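Local coordinates for glycerol-3-phosphate dehydrogenase [NAD(+)] (Dunaliella salina, PDB 6IUY), which probably catalyses the NAD-dependent interconversion of dihydroxyacetone phosphate and sn-glycerol 3-phosphate, in a di-domain chain that enables direct conversion of dihydroxyacetone phosphate to glycerol, at residues T108-G113 with S144-P149; I118-A123 with A252-Y257; E137-I142 with K151-N156; A240-F243 with D248-M251; E573-R578 with L586-N591. All blocks are in the same frame, centred on the assembly; numbering follows the deposited sequence.

Contact 1. Residues T108-G113 with S144-P149; sequences TRLVPG and SHLKIP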
# COMPACT_ATOMS: atom_id res chain seq x y z
N THR A 108 -7.10 -9.99 50.67
CA THR A 108 -6.58 -10.44 51.95
C THR A 108 -6.39 -11.94 51.89
O THR A 108 -5.79 -12.55 52.78
CB THR A 108 -7.54 -10.06 53.08
OG1 THR A 108 -8.85 -10.58 52.78
CG2 THR A 108 -7.64 -8.55 53.21
N ARG A 109 -6.90 -12.52 50.81
CA ARG A 109 -7.08 -13.95 50.70
C ARG A 109 -5.98 -14.66 49.94
O ARG A 109 -5.99 -15.88 49.81
CB ARG A 109 -8.42 -14.25 50.01
CG ARG A 109 -9.63 -13.62 50.67
CD ARG A 109 -10.88 -14.24 50.10
NE ARG A 109 -10.71 -15.69 49.98
CZ ARG A 109 -11.56 -16.50 49.37
NH1 ARG A 109 -12.66 -16.02 48.79
NH2 ARG A 109 -11.31 -17.81 49.31
N LEU A 110 -5.02 -13.89 49.44
CA LEU A 110 -4.10 -14.43 48.45
C LEU A 110 -2.78 -14.88 49.06
O LEU A 110 -2.18 -14.18 49.87
CB LEU A 110 -3.85 -13.40 47.35
CG LEU A 110 -5.14 -12.93 46.67
CD1 LEU A 110 -5.84 -11.88 47.53
CD2 LEU A 110 -4.84 -12.39 45.29
N VAL A 111 -2.34 -16.07 48.66
CA VAL A 111 -1.07 -16.60 49.12
C VAL A 111 0.07 -15.66 48.71
O VAL A 111 0.06 -15.11 47.60
CB VAL A 111 -0.82 -18.01 48.57
CG1 VAL A 111 -2.10 -18.84 48.70
CG2 VAL A 111 -0.42 -17.95 47.14
N PRO A 112 1.02 -15.42 49.63
CA PRO A 112 2.09 -14.48 49.27
C PRO A 112 2.87 -14.93 48.04
O PRO A 112 3.06 -16.13 47.82
CB PRO A 112 2.98 -14.45 50.53
CG PRO A 112 2.53 -15.60 51.38
CD PRO A 112 1.09 -15.85 51.03
N GLY A 113 3.28 -13.96 47.23
CA GLY A 113 4.04 -14.23 46.03
C GLY A 113 3.21 -14.56 44.80
O GLY A 113 3.76 -14.63 43.69
N SER A 144 -10.76 -10.49 39.32
CA SER A 144 -10.74 -9.05 39.14
C SER A 144 -9.47 -8.42 39.71
O SER A 144 -8.90 -7.48 39.14
CB SER A 144 -11.98 -8.43 39.79
OG SER A 144 -11.81 -7.04 40.02
N HIS A 145 -9.02 -8.95 40.84
CA HIS A 145 -7.89 -8.38 41.56
C HIS A 145 -6.59 -8.72 40.85
O HIS A 145 -5.67 -7.91 40.84
CB HIS A 145 -7.85 -8.90 43.00
CG HIS A 145 -6.76 -8.28 43.83
ND1 HIS A 145 -6.92 -7.08 44.48
CD2 HIS A 145 -5.51 -8.71 44.11
CE1 HIS A 145 -5.81 -6.79 45.13
NE2 HIS A 145 -4.93 -7.76 44.92
N LEU A 146 -6.52 -9.92 40.27
CA LEU A 146 -5.32 -10.35 39.57
C LEU A 146 -5.31 -9.87 38.12
O LEU A 146 -4.44 -10.25 37.33
CB LEU A 146 -5.20 -11.88 39.61
CG LEU A 146 -4.97 -12.48 41.00
CD1 LEU A 146 -5.07 -13.99 40.94
CD2 LEU A 146 -3.61 -12.05 41.57
N LYS A 147 -6.27 -9.02 37.76
CA LYS A 147 -6.39 -8.54 36.39
C LYS A 147 -6.71 -9.68 35.43
O LYS A 147 -6.37 -9.62 34.25
CB LYS A 147 -5.09 -7.84 35.94
CG LYS A 147 -4.59 -6.76 36.88
CD LYS A 147 -5.75 -5.90 37.38
CE LYS A 147 -5.27 -4.74 38.25
NZ LYS A 147 -6.42 -4.01 38.86
N ILE A 148 -7.35 -10.74 35.93
CA ILE A 148 -7.76 -11.82 35.06
C ILE A 148 -9.22 -11.61 34.66
O ILE A 148 -10.09 -11.44 35.52
CB ILE A 148 -7.58 -13.20 35.71
CG1 ILE A 148 -6.15 -13.36 36.22
CG2 ILE A 148 -7.91 -14.31 34.73
CD1 ILE A 148 -5.82 -14.74 36.65
N PRO A 149 -9.49 -11.60 33.36
CA PRO A 149 -10.85 -11.35 32.88
C PRO A 149 -11.77 -12.53 33.18
O PRO A 149 -11.30 -13.67 33.29
CB PRO A 149 -10.66 -11.16 31.37
CG PRO A 149 -9.42 -11.95 31.05
CD PRO A 149 -8.53 -11.80 32.25
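Leu110 carries this small contact: it loses more surface to it than His145 and Leu146 combined. A single methyl does the touching. Its CD2 lies 3.9 Å from CD2 of the His145 imidazole and, equally, 3.9 Å from the CD2 methyl of Leu146. The leucine branch therefore fits against two successive residues at the point where helix 136-145 runs out. The methyl approaches the imidazole obliquely, in van der Waals contact; the Leu110 and Leu146 side chains run past each other in opposite directions. His145 has CG anti to its backbone N (chi1 -176°), which carries the ring out toward the 108-113 loop and brings its CD2 atom to the leucine. The polar end of the ring is fixed from a third element, because NE2 is hydrogen-bonded to OE1 of Glu115. Both leucines also lie against Glu115.

Leu146 is the first residue to leave the helix, and Lys147, at positive phi (65°), is the C-prime residue of a Schellman motif: the helix is closed by the amide of Ile148 and, more weakly, by that of Lys147, whose N is 3.3 Å from Ser144 O. On the other segment, Gly113 is at the N-cap position of helix 114-123. The contact thus joins the loop entering helix 114-123 to the end of helix 136-145 within the haloacid dehalogenase-like region, while Leu146 packs on Ile118 of the former helix and Ile148 continues onto strand 127-131.

Contact 2. Residues I118-A123 with A252-Y257; sequences IAALKA and AKLKRY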
# COMPACT_ATOMS: atom_id res chain seq x y z
N ILE A 118 1.66 -13.93 38.97
CA ILE A 118 0.66 -13.81 37.92
C ILE A 118 0.94 -12.54 37.10
O ILE A 118 0.85 -12.56 35.87
CB ILE A 118 -0.77 -13.82 38.51
CG1 ILE A 118 -1.13 -15.25 38.93
CG2 ILE A 118 -1.79 -13.32 37.49
CD1 ILE A 118 -2.41 -15.39 39.76
N ALA A 119 1.32 -11.44 37.76
CA ALA A 119 1.70 -10.20 37.07
C ALA A 119 2.86 -10.42 36.11
O ALA A 119 2.85 -9.92 34.99
CB ALA A 119 2.05 -9.12 38.07
N ALA A 120 3.86 -11.17 36.57
CA ALA A 120 5.01 -11.49 35.76
C ALA A 120 4.61 -12.26 34.50
O ALA A 120 5.07 -11.96 33.39
CB ALA A 120 6.02 -12.29 36.57
N LEU A 121 3.76 -13.27 34.67
CA LEU A 121 3.31 -14.08 33.54
C LEU A 121 2.60 -13.19 32.52
O LEU A 121 2.90 -13.24 31.33
CB LEU A 121 2.40 -15.23 34.01
CG LEU A 121 3.07 -16.32 34.86
CD1 LEU A 121 2.03 -17.14 35.61
CD2 LEU A 121 3.96 -17.24 34.01
N LYS A 122 1.68 -12.35 32.97
CA LYS A 122 0.93 -11.53 32.03
C LYS A 122 1.86 -10.52 31.31
O LYS A 122 1.69 -10.25 30.12
CB LYS A 122 -0.23 -10.83 32.76
CG LYS A 122 -1.18 -11.84 33.45
CD LYS A 122 -2.51 -11.26 33.90
CE LYS A 122 -3.49 -11.18 32.74
NZ LYS A 122 -4.84 -10.78 33.21
N ALA A 123 2.86 -10.02 32.03
CA ALA A 123 3.79 -9.03 31.49
C ALA A 123 4.60 -9.56 30.32
O ALA A 123 5.04 -8.78 29.48
CB ALA A 123 4.72 -8.53 32.59
N ALA A 252 11.44 -17.74 40.03
CA ALA A 252 12.87 -17.75 39.76
C ALA A 252 13.27 -18.77 38.69
O ALA A 252 14.45 -18.89 38.36
CB ALA A 252 13.64 -18.01 41.05
N LYS A 253 12.30 -19.52 38.17
CA LYS A 253 12.60 -20.42 37.07
C LYS A 253 12.01 -19.88 35.77
O LYS A 253 12.18 -20.47 34.70
CB LYS A 253 12.09 -21.84 37.36
CG LYS A 253 12.81 -22.53 38.52
CD LYS A 253 14.32 -22.54 38.29
CE LYS A 253 15.08 -23.11 39.49
NZ LYS A 253 16.55 -22.82 39.42
N LEU A 254 11.31 -18.74 35.87
CA LEU A 254 10.87 -17.99 34.69
C LEU A 254 12.08 -17.57 33.87
O LEU A 254 13.05 -17.02 34.43
CB LEU A 254 10.06 -16.75 35.08
CG LEU A 254 8.61 -16.92 35.54
CD1 LEU A 254 8.02 -15.58 35.93
CD2 LEU A 254 7.78 -17.54 34.45
N LYS A 255 12.06 -17.81 32.56
CA LYS A 255 13.18 -17.37 31.73
C LYS A 255 13.34 -15.85 31.78
O LYS A 255 12.34 -15.10 31.76
CB LYS A 255 13.00 -17.84 30.28
CG LYS A 255 14.34 -17.95 29.53
CD LYS A 255 14.15 -18.33 28.07
CE LYS A 255 15.48 -18.60 27.37
NZ LYS A 255 15.29 -19.11 25.97
N ARG A 256 14.58 -15.39 31.89
CA ARG A 256 14.91 -13.97 31.80
C ARG A 256 15.90 -13.79 30.67
O ARG A 256 17.03 -14.28 30.73
CB ARG A 256 15.49 -13.43 33.11
CG ARG A 256 15.57 -11.92 33.13
CD ARG A 256 16.38 -11.39 34.30
NE ARG A 256 15.72 -11.60 35.58
CZ ARG A 256 16.14 -12.45 36.51
NH1 ARG A 256 17.24 -13.16 36.32
NH2 ARG A 256 15.46 -12.57 37.65
N TYR A 257 15.47 -13.10 29.62
CA TYR A 257 16.24 -13.02 28.39
C TYR A 257 17.41 -12.05 28.54
O TYR A 257 17.22 -10.93 29.01
CB TYR A 257 15.33 -12.60 27.23
CG TYR A 257 14.39 -13.69 26.79
CD1 TYR A 257 13.21 -13.95 27.48
CD2 TYR A 257 14.69 -14.48 25.69
CE1 TYR A 257 12.35 -14.98 27.07
CE2 TYR A 257 13.84 -15.49 25.27
CZ TYR A 257 12.68 -15.73 25.96
OH TYR A 257 11.86 -16.74 25.54
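Leu254 uses both of its methyls to fasten an interdomain linker to a helix of the haloacid dehalogenase-like fold. CD1 rests on the Ala120 methyl, with 3.9 Å from Leu254 CD1 to Ala120 CB, while the other branch meets a leucine, Leu254 CD2 lying 3.9 Å from Leu121 CD2. The two leucine side chains cross at about a right angle, so they meet at their methyl ends and do not run alongside one another. No hydrogen bond links the segments; the contact is wholly apolar and buries a modest 102 Å².

With CG of Leu254 beside the backbone N (chi1 -76°), the fork presents one methyl to each helix residue. Ala120 projects directly at the linker, whereas Leu121 leaves the backbone to one side and reaches it through the far end of its chain; beneath, it packs on Val38 and Phe40 of strand 37-40 and on Val128. Leu254 also touches Trp32 of helix 26-33. The linker backbone is held by polar side chains: Gln33 NE2 bonds to Lys253 O, and Arg124 NH1, just past the helix, to Lys255 O. The chain then runs on into strand 257-262, ahead of the NAD-binding residues Ala266, Trp267 and Ala268, in a turn that fits the GxGxxA pattern of Rossmann-type domains. Next to Leu254 in sequence, Lys255 places its CD 3.6 Å above one face of the Tyr257 ring, displaced toward the rim.

Contact 3. Residues E137-I142 with K151-N156; sequences EMALPI and KNVFCN
Val153 faces the helix with its two methyls spread over two neighbouring residues. Its CG1, anti to the backbone N (chi1 -177°), is 4.0 Å from Ala139 CB, and its CG2 is 4.0 Å from Leu140 CD2. Ala139 points at the strand; the nearest CA atoms are those of Leu140 and Val153, 7.4 Å apart. Leu140 starts off to one flank and bends inward, its CD2 branch crossing the valine at a slant. Two residues further along the chain, SG of Cys155 sits beside the same alanine methyl, 4.4 Å from Ala139 CB, a looser apolar contact. Arg136 NH1 donates to the carbonyl oxygens of both Val153 and Cys155, tying the start of the helix to the second segment.

The side chain of Cys155 lies about 7 Å from that of Asp43, a magnesium ligand, which places this end of the contact near the metal site. Helix 136-145, kinked at Pro141, connects strand 127-131 to strand 153-154 in a beta-alpha-beta unit; strand 153-154 is outermost in the six-stranded parallel sheet, with Phe154 packing on helix 184-195.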
# COMPACT_ATOMS: atom_id res chain seq x y z
N GLU A 137 -18.97 -17.09 42.13
CA GLU A 137 -19.18 -15.89 42.92
C GLU A 137 -17.98 -15.58 43.83
O GLU A 137 -17.86 -14.46 44.35
CB GLU A 137 -20.45 -16.03 43.76
CG GLU A 137 -21.74 -16.12 42.96
CD GLU A 137 -22.08 -17.53 42.53
OE1 GLU A 137 -21.28 -18.45 42.81
OE2 GLU A 137 -23.15 -17.73 41.91
N MET A 138 -17.11 -16.56 44.01
CA MET A 138 -15.93 -16.40 44.86
C MET A 138 -14.66 -16.16 44.04
O MET A 138 -13.73 -15.48 44.49
CB MET A 138 -15.75 -17.64 45.74
CG MET A 138 -17.03 -18.11 46.42
SD MET A 138 -17.52 -17.01 47.76
CE MET A 138 -16.04 -17.12 48.75
N ALA A 139 -14.63 -16.76 42.85
CA ALA A 139 -13.45 -16.69 41.99
C ALA A 139 -13.35 -15.35 41.25
O ALA A 139 -12.26 -14.94 40.88
CB ALA A 139 -13.45 -17.83 40.99
N LEU A 140 -14.49 -14.69 41.04
CA LEU A 140 -14.50 -13.50 40.19
C LEU A 140 -13.86 -12.30 40.86
O LEU A 140 -13.21 -11.50 40.19
CB LEU A 140 -15.93 -13.15 39.74
CG LEU A 140 -16.45 -14.08 38.63
CD1 LEU A 140 -17.83 -13.67 38.13
CD2 LEU A 140 -15.47 -14.11 37.48
N PRO A 141 -14.03 -12.15 42.18
CA PRO A 141 -13.32 -11.03 42.83
C PRO A 141 -11.82 -11.28 42.81
O PRO A 141 -11.04 -10.35 42.59
CB PRO A 141 -13.86 -11.03 44.26
CG PRO A 141 -15.20 -11.74 44.17
CD PRO A 141 -15.02 -12.78 43.08
N ILE A 142 -11.42 -12.52 43.02
CA ILE A 142 -10.02 -12.87 42.93
C ILE A 142 -9.50 -12.63 41.51
O ILE A 142 -8.40 -12.12 41.33
CB ILE A 142 -9.76 -14.34 43.34
CG1 ILE A 142 -10.26 -14.60 44.76
CG2 ILE A 142 -8.27 -14.66 43.24
CD1 ILE A 142 -10.23 -16.06 45.14
N LYS A 151 -13.62 -13.84 31.27
CA LYS A 151 -13.51 -14.68 30.10
C LYS A 151 -12.54 -15.83 30.35
O LYS A 151 -12.61 -16.89 29.71
CB LYS A 151 -13.04 -13.83 28.91
CG LYS A 151 -12.70 -14.60 27.65
CD LYS A 151 -11.99 -13.72 26.61
CE LYS A 151 -12.91 -12.63 26.05
NZ LYS A 151 -12.34 -12.06 24.78
N ASN A 152 -11.63 -15.62 31.29
CA ASN A 152 -10.59 -16.60 31.58
C ASN A 152 -10.86 -17.42 32.85
O ASN A 152 -10.03 -18.24 33.27
CB ASN A 152 -9.24 -15.90 31.69
CG ASN A 152 -8.72 -15.42 30.34
OD1 ASN A 152 -9.48 -15.25 29.39
ND2 ASN A 152 -7.41 -15.22 30.26
N VAL A 153 -12.01 -17.18 33.47
CA VAL A 153 -12.38 -17.90 34.68
C VAL A 153 -13.33 -19.04 34.34
O VAL A 153 -14.46 -18.79 33.90
CB VAL A 153 -13.06 -16.96 35.70
CG1 VAL A 153 -13.38 -17.73 36.98
CG2 VAL A 153 -12.17 -15.77 36.01
N PHE A 154 -12.86 -20.27 34.49
CA PHE A 154 -13.70 -21.46 34.31
C PHE A 154 -14.19 -21.98 35.65
O PHE A 154 -13.43 -22.57 36.43
CB PHE A 154 -12.94 -22.53 33.54
CG PHE A 154 -12.74 -22.20 32.09
CD1 PHE A 154 -11.68 -21.41 31.68
CD2 PHE A 154 -13.64 -22.64 31.13
CE1 PHE A 154 -11.50 -21.09 30.35
CE2 PHE A 154 -13.47 -22.32 29.79
CZ PHE A 154 -12.40 -21.54 29.40
N CYS A 155 -15.47 -21.75 35.94
CA CYS A 155 -16.02 -22.01 37.27
C CYS A 155 -17.53 -21.84 37.31
O CYS A 155 -18.03 -20.76 37.02
CB CYS A 155 -15.37 -21.07 38.29
SG CYS A 155 -15.60 -21.53 40.04
N ASN A 156 -18.27 -22.89 37.69
CA ASN A 156 -19.74 -22.83 37.78
C ASN A 156 -20.24 -21.91 38.87
O ASN A 156 -19.62 -21.77 39.92
CB ASN A 156 -20.33 -24.22 38.02
CG ASN A 156 -20.25 -25.09 36.80
OD1 ASN A 156 -20.72 -24.71 35.73
ND2 ASN A 156 -19.64 -26.27 36.94

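Contact 4. Residues A240-F243 with D248-M251; sequences ADWF and DELM
Trp242 and Leu250 have CA atoms 9.8 Å apart, and Phe243 and Glu249 at 9.7 Å, a spacing bridged by side chains without any hydrogen bond across. The central interaction is CH-pi: Leu250 CD2 stands over one face of the indole, 3.9 Å from the centroid of the six-membered ring of Trp242 and only 21° off the ring normal. It leans toward the rim, coming within 3.7 Å of Trp242 CZ3. Having CG anti to the backbone N (chi1 -177°), the tryptophan swings its benzo ring toward the helix.

Glu249 approaches the pyrrole edge instead. Its OE1 lies near the indole plane, 3.8 Å from Trp242 NE1, too far for a hydrogen bond, and the carboxylate is turned 63° from the ring. NE1 is buried with no partner in the model, though the charge of the carboxylate beside it may ease the burial somewhat. Glu249 OE2 takes a weak bond from Arg245 N. With an alanine here in place of Trp242 the indole is gone, and Leu250 CD2 is likely to lose the ring face it rests on and Trp32 its edge-to-face partner.

That Trp32 ring also bonds through NE1 to Leu250 O. Strand 242-244 is the outermost parallel strand on this side, and helix 247-251 follows it, packing back on it and on the adjoining strand 223-227: a strand-turn-helix at the border of the Rossmann-like haloacid dehalogenase fold.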
# COMPACT_ATOMS: atom_id res chain seq x y z
N ALA A 240 2.65 -35.38 40.70
CA ALA A 240 2.88 -34.05 40.14
C ALA A 240 4.19 -34.00 39.36
O ALA A 240 5.15 -34.71 39.67
CB ALA A 240 2.88 -33.00 41.24
N ASP A 241 4.22 -33.13 38.35
CA ASP A 241 5.40 -32.95 37.52
C ASP A 241 6.44 -32.10 38.21
O ASP A 241 7.59 -32.01 37.78
CB ASP A 241 5.02 -32.31 36.18
CG ASP A 241 4.44 -33.31 35.21
OD1 ASP A 241 5.01 -34.41 35.10
OD2 ASP A 241 3.44 -32.98 34.54
N TRP A 242 6.03 -31.45 39.30
CA TRP A 242 6.90 -30.52 39.99
C TRP A 242 6.18 -30.08 41.26
O TRP A 242 5.04 -29.63 41.20
CB TRP A 242 7.23 -29.33 39.07
CG TRP A 242 8.17 -28.31 39.62
CD1 TRP A 242 8.82 -28.35 40.82
CD2 TRP A 242 8.59 -27.09 38.98
NE1 TRP A 242 9.61 -27.23 40.97
CE2 TRP A 242 9.48 -26.44 39.86
CE3 TRP A 242 8.29 -26.48 37.76
CZ2 TRP A 242 10.08 -25.22 39.55
CZ3 TRP A 242 8.88 -25.28 37.46
CH2 TRP A 242 9.77 -24.66 38.35
N PHE A 243 6.82 -30.26 42.41
CA PHE A 243 6.21 -29.88 43.68
C PHE A 243 6.92 -28.66 44.25
O PHE A 243 8.14 -28.65 44.36
CB PHE A 243 6.26 -31.04 44.69
CG PHE A 243 5.80 -30.65 46.06
CD1 PHE A 243 4.45 -30.47 46.33
CD2 PHE A 243 6.71 -30.45 47.08
CE1 PHE A 243 4.02 -30.10 47.60
CE2 PHE A 243 6.29 -30.09 48.35
CZ PHE A 243 4.95 -29.91 48.61
N ASP A 248 8.03 -18.12 44.83
CA ASP A 248 9.29 -17.58 44.34
C ASP A 248 10.16 -18.73 43.83
O ASP A 248 11.23 -18.52 43.28
CB ASP A 248 10.02 -16.73 45.42
CG ASP A 248 10.31 -17.50 46.71
OD1 ASP A 248 10.61 -18.72 46.65
OD2 ASP A 248 10.26 -16.87 47.79
N GLU A 249 9.67 -19.96 43.99
CA GLU A 249 10.32 -21.11 43.38
C GLU A 249 9.97 -21.15 41.89
O GLU A 249 10.81 -21.45 41.04
CB GLU A 249 9.88 -22.40 44.08
CG GLU A 249 10.70 -23.65 43.78
CD GLU A 249 10.37 -24.79 44.76
OE1 GLU A 249 10.65 -25.97 44.43
OE2 GLU A 249 9.81 -24.49 45.85
N LEU A 250 8.71 -20.84 41.58
CA LEU A 250 8.26 -20.78 40.19
C LEU A 250 8.78 -19.52 39.49
O LEU A 250 9.27 -19.58 38.37
CB LEU A 250 6.73 -20.82 40.12
CG LEU A 250 6.07 -22.17 40.36
CD1 LEU A 250 4.56 -22.00 40.45
CD2 LEU A 250 6.47 -23.13 39.24
N MET A 251 8.66 -18.39 40.18
CA MET A 251 9.13 -17.11 39.69
C MET A 251 10.57 -17.16 39.21
O MET A 251 10.89 -16.70 38.10
CB MET A 251 8.99 -16.06 40.79
CG MET A 251 7.72 -15.23 40.71
SD MET A 251 8.03 -13.67 39.87
CE MET A 251 7.17 -12.52 40.93

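Contact 5. Residues E573-R578 with L586-N591; sequences EILHAR and LFTTIN
Leu575 and Thr588 bring the two helical segments nearest, their CA atoms 8.3 Å apart, and both backbones keep regular i to i+4 bonding, as in Arg578 N to Ile574 O at 3.0 Å. Between them the leucine is the reaching side chain. One methyl makes both contacts: Leu575 CD1 is 3.8 Å from Thr588 OG1 and 4.2 Å from Phe587 CB. Its CG lies beside the backbone N (chi1 -65°) and anti to the carbonyl carbon, which directs the branch straight across to the second helix. It meets Phe587 at the root of the side chain and not on the ring, the two chains crossing at about a right angle; toward Thr588 the approach is slanted.

The methyl beside a hydroxyl is only packing, since OG1 already has partners: it bonds with the carbonyl oxygens of Glu581 and Phe584, in the loop before the helix, and weakly with Gln572 NE2. Those bonds would hold Thr588 at its chi1 of -70°, with OG1 beside the leucine methyl.

Helices 564-577 and 585-594 belong to the largely helical C-terminal part of the glycerol-3-phosphate dehydrogenase fold, which also contributes to the dihydroxyacetone phosphate site. The side chain of Phe587 is about 8 Å from that of Lys464, a ligand-binding residue of that site. Leu575 also packs on Trp580, Phe584 and Phe498. Glu494, from helix 481-502, takes the amide of Leu586 on OE1 and that of Phe587 on OE2. A turn further along, Asn591 ND2 bonds back to Asp569 OD1 and Ser568 OG of helix 564-577.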
# COMPACT_ATOMS: atom_id res chain seq x y z
N GLU A 573 22.56 -8.84 -10.39
CA GLU A 573 23.12 -10.18 -10.55
C GLU A 573 22.01 -11.21 -10.71
O GLU A 573 22.01 -12.03 -11.63
CB GLU A 573 24.01 -10.52 -9.36
CG GLU A 573 24.94 -11.69 -9.56
CD GLU A 573 25.80 -11.94 -8.34
OE1 GLU A 573 26.03 -13.12 -8.01
OE2 GLU A 573 26.25 -10.96 -7.70
N ILE A 574 21.02 -11.15 -9.82
CA ILE A 574 19.86 -12.02 -9.94
C ILE A 574 19.05 -11.77 -11.22
O ILE A 574 18.57 -12.72 -11.85
CB ILE A 574 18.95 -11.88 -8.69
CG1 ILE A 574 19.75 -12.26 -7.43
CG2 ILE A 574 17.70 -12.74 -8.83
CD1 ILE A 574 19.09 -11.85 -6.14
N LEU A 575 18.89 -10.51 -11.62
CA LEU A 575 18.12 -10.19 -12.82
C LEU A 575 18.81 -10.73 -14.06
O LEU A 575 18.17 -11.29 -14.96
CB LEU A 575 17.90 -8.67 -12.97
CG LEU A 575 17.05 -7.96 -11.91
CD1 LEU A 575 16.72 -6.54 -12.32
CD2 LEU A 575 15.77 -8.73 -11.58
N HIS A 576 20.12 -10.57 -14.12
CA HIS A 576 20.89 -11.05 -15.25
C HIS A 576 20.79 -12.57 -15.33
O HIS A 576 20.48 -13.14 -16.38
CB HIS A 576 22.34 -10.61 -15.14
CG HIS A 576 23.23 -11.17 -16.21
ND1 HIS A 576 23.22 -10.70 -17.51
CD2 HIS A 576 24.17 -12.14 -16.17
CE1 HIS A 576 24.10 -11.37 -18.22
NE2 HIS A 576 24.69 -12.26 -17.44
N ALA A 577 21.02 -13.21 -14.19
CA ALA A 577 21.00 -14.66 -14.11
C ALA A 577 19.67 -15.25 -14.58
O ALA A 577 19.65 -16.21 -15.36
CB ALA A 577 21.30 -15.11 -12.69
N ARG A 578 18.56 -14.68 -14.12
CA ARG A 578 17.24 -15.20 -14.45
C ARG A 578 16.68 -14.60 -15.73
O ARG A 578 15.54 -14.88 -16.08
CB ARG A 578 16.24 -14.92 -13.32
CG ARG A 578 16.68 -15.32 -11.94
CD ARG A 578 16.19 -16.70 -11.55
NE ARG A 578 16.58 -16.99 -10.17
CZ ARG A 578 15.77 -16.87 -9.12
NH1 ARG A 578 14.51 -16.47 -9.29
NH2 ARG A 578 16.21 -17.14 -7.90
N LEU A 586 13.22 -0.10 -14.18
CA LEU A 586 13.83 0.96 -13.39
C LEU A 586 15.04 0.43 -12.62
O LEU A 586 16.08 1.09 -12.59
CB LEU A 586 12.83 1.60 -12.43
CG LEU A 586 13.40 2.71 -11.51
CD1 LEU A 586 13.87 3.94 -12.30
CD2 LEU A 586 12.38 3.12 -10.48
N PHE A 587 14.91 -0.75 -12.01
CA PHE A 587 16.03 -1.37 -11.31
C PHE A 587 17.22 -1.47 -12.27
O PHE A 587 18.36 -1.20 -11.91
CB PHE A 587 15.67 -2.78 -10.80
CG PHE A 587 14.77 -2.78 -9.60
CD1 PHE A 587 14.37 -1.61 -9.00
CD2 PHE A 587 14.33 -3.98 -9.07
CE1 PHE A 587 13.55 -1.63 -7.88
CE2 PHE A 587 13.51 -4.01 -7.96
CZ PHE A 587 13.12 -2.84 -7.36
N THR A 588 16.94 -1.83 -13.51
CA THR A 588 18.00 -2.06 -14.47
C THR A 588 18.65 -0.77 -14.93
O THR A 588 19.88 -0.71 -15.05
CB THR A 588 17.48 -2.83 -15.69
OG1 THR A 588 17.19 -4.17 -15.30
CG2 THR A 588 18.54 -2.85 -16.80
N THR A 589 17.86 0.27 -15.19
CA THR A 589 18.52 1.48 -15.68
C THR A 589 19.25 2.19 -14.54
O THR A 589 20.25 2.85 -14.78
CB THR A 589 17.56 2.46 -16.41
OG1 THR A 589 17.27 3.59 -15.59
CG2 THR A 589 16.29 1.79 -16.84
N ILE A 590 18.80 2.02 -13.30
CA ILE A 590 19.57 2.54 -12.16
C ILE A 590 20.97 1.90 -12.06
O ILE A 590 21.95 2.59 -11.77
CB ILE A 590 18.83 2.31 -10.82
CG1 ILE A 590 17.59 3.20 -10.73
CG2 ILE A 590 19.78 2.57 -9.66
CD1 ILE A 590 16.73 2.94 -9.49
N ASN A 591 21.05 0.59 -12.30
CA ASN A 591 22.33 -0.13 -12.24
C ASN A 591 23.22 0.22 -13.42
O ASN A 591 24.42 0.43 -13.28
CB ASN A 591 22.10 -1.65 -12.19
CG ASN A 591 23.32 -2.42 -11.70
OD1 ASN A 591 24.10 -2.95 -12.50
ND2 ASN A 591 23.51 -2.46 -10.37

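Contacts 1 to 4 cluster around the haloacid dehalogenase-like half, their centres 12 to 23 Å apart, whereas contact 5 lies 49 to 62 Å from them in the C-terminal dehydrogenase part. Contacts 1 and 3 share helix 136-145, and their segments interleave along the chain. Contacts 3 and 4 pack on the two outermost strands of the parallel sheet, 153-154 and 242-244. Contact 2 closes a 128-residue loop that encloses contacts 3 and 4, and crosses contact 1; it touches contact 4 through Lys253 and Trp242. It is thus the last of these four to close before the chain enters the dehydrogenase half, where contact 5 follows in series.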